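PDB 2P3W: probable serine protease HTRA3 from Homo sapiens, which is probably a serine protease of the HtrA family, whose PDZ domain binds peptides through their C-terminal ends. Local coordinates for residues Arg65-Val68 and Glu72-Glu75. Sequence-based numbering, arbitrary orientation.
Sequences RPLV and ELQE
Pro66 meets Glu72 through a water rather than directly. The water donates to the carbonyl O of Pro66 at 2.7 Å and to OE2 of Glu72 at 3.1 Å, so one solvent molecule links the end of the strand to the carboxylate of a helix residue. Next along the chain comes Leu67, whose buried side chain runs past that of Glu72 in the opposite direction. Its CD2 packs 3.6 Å from Glu72 CB, on the aliphatic base of the glutamate, while CD1 makes a looser apolar contact with the next residue of the helix, 4.3 Å from Leu73 CD1. Leu67 also lies on Ile59 and Val62 of strand 58-62, and Leu73 on Ile10 and Met12 of strand 10-14, so the two leucines join the sheet to helix 70-79. In the PDZ fold this helix and the strand facing it form the walls of the peptide groove, and here Gln74 OE1 accepts a hydrogen bond from Arg110 NE of the second subunit, within the phage-derived FGRWV tail. Val68 then illustrates how a helix residue's side chain can reach back to the loop before it: the backbone N of Val68 gives a nearly straight hydrogen bond to Glu72 OE1 (2.8 Å, 167°), arriving close to the carboxylate's C-O direction. With CG anti to its own carbonyl carbon (chi1 -64°) and the chain extended beyond, Glu72 stretches back toward the loop, where OE1 also accepts the N-H of Asp69, as in one half of a capping box. Two amides thus hold OE1, an environment likely to favour the ionised form. Val68 CG2 sits off the open end of the carboxylate, tilted out of its plane, 3.6 Å from both OE1 and OE2.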
loop_
_atom_site.group_PDB
_atom_site.type_symbol
_atom_site.label_atom_id
_atom_site.label_comp_id
_atom_site.label_asym_id
_atom_site.label_seq_id
_atom_site.Cartn_x
_atom_site.Cartn_y
_atom_site.Cartn_z
ATOM N N ARG A 65 -13.971 -12.172 16.819
ATOM C CA ARG A 65 -14.943 -12.469 15.788
ATOM C C ARG A 65 -14.294 -13.105 14.579
ATOM O O ARG A 65 -13.289 -12.597 14.079
ATOM C CB ARG A 65 -15.638 -11.196 15.356
ATOM C CG ARG A 65 -16.355 -10.496 16.477
ATOM C CD ARG A 65 -17.274 -9.443 15.930
ATOM N NE ARG A 65 -16.551 -8.580 14.994
ATOM C CZ ARG A 65 -15.798 -7.542 15.337
ATOM N NH1 ARG A 65 -15.657 -7.186 16.609
ATOM N NH2 ARG A 65 -15.195 -6.847 14.385
ATOM N N PRO A 66 -14.893 -14.189 14.061
ATOM C CA PRO A 66 -14.340 -14.832 12.869
ATOM C C PRO A 66 -14.346 -13.941 11.632
ATOM O O PRO A 66 -15.312 -13.218 11.384
ATOM C CB PRO A 66 -15.234 -16.061 12.663
ATOM C CG PRO A 66 -16.440 -15.826 13.469
ATOM C CD PRO A 66 -16.100 -14.876 14.563
ATOM N N LEU A 67 -13.256 -13.996 10.870
ATOM C CA LEU A 67 -13.151 -13.310 9.577
ATOM C C LEU A 67 -13.244 -14.288 8.419
ATOM O O LEU A 67 -12.492 -15.270 8.367
ATOM C CB LEU A 67 -11.831 -12.546 9.491
ATOM C CG LEU A 67 -11.772 -11.293 10.370
ATOM C CD1 LEU A 67 -10.366 -10.724 10.475
ATOM C CD2 LEU A 67 -12.737 -10.256 9.862
ATOM N N VAL A 68 -14.184 -14.035 7.508
ATOM C CA VAL A 68 -14.311 -14.839 6.287
ATOM C C VAL A 68 -14.130 -14.012 5.010
ATOM O O VAL A 68 -13.889 -14.580 3.954
ATOM C CB VAL A 68 -15.643 -15.616 6.245
ATOM C CG1 VAL A 68 -15.763 -16.515 7.484
ATOM C CG2 VAL A 68 -16.850 -14.668 6.143
ATOM N N GLU A 72 -15.058 -7.459 5.919
ATOM C CA GLU A 72 -15.237 -7.471 7.372
ATOM C C GLU A 72 -14.035 -6.842 8.045
ATOM O O GLU A 72 -14.184 -6.134 9.037
ATOM C CB GLU A 72 -15.425 -8.899 7.893
ATOM C CG GLU A 72 -16.692 -9.567 7.383
ATOM C CD GLU A 72 -16.739 -11.055 7.648
ATOM O OE1 GLU A 72 -15.686 -11.701 7.766
ATOM O OE2 GLU A 72 -17.858 -11.590 7.712
ATOM N N LEU A 73 -12.832 -7.076 7.519
ATOM C CA LEU A 73 -11.639 -6.478 8.124
ATOM C C LEU A 73 -11.602 -4.968 7.821
ATOM O O LEU A 73 -11.262 -4.131 8.678
ATOM C CB LEU A 73 -10.366 -7.167 7.642
ATOM C CG LEU A 73 -9.071 -6.621 8.264
ATOM C CD1 LEU A 73 -9.063 -6.676 9.818
ATOM C CD2 LEU A 73 -7.921 -7.410 7.659
ATOM N N GLN A 74 -11.939 -4.611 6.595
ATOM C CA GLN A 74 -12.102 -3.188 6.256
ATOM C C GLN A 74 -13.028 -2.481 7.269
ATOM O O GLN A 74 -12.710 -1.392 7.766
ATOM C CB GLN A 74 -12.664 -3.046 4.842
ATOM C CG GLN A 74 -12.580 -1.628 4.330
ATOM C CD GLN A 74 -13.210 -1.443 2.970
ATOM O OE1 GLN A 74 -13.391 -2.407 2.213
ATOM N NE2 GLN A 74 -13.564 -0.197 2.647
ATOM N N GLU A 75 -14.163 -3.096 7.591
ATOM C CA GLU A 75 -15.119 -2.491 8.523
ATOM C C GLU A 75 -14.512 -2.388 9.934
ATOM O O GLU A 75 -14.690 -1.387 10.629
ATOM C CB GLU A 75 -16.434 -3.285 8.546
ATOM C CG GLU A 75 -17.469 -2.851 9.589
ATOM C CD GLU A 75 -18.261 -1.620 9.205
ATOM O OE1 GLU A 75 -17.764 -0.788 8.410
ATOM O OE2 GLU A 75 -19.414 -1.496 9.708
HETATM O O HOH W 1 -17.430 -13.878 9.792
#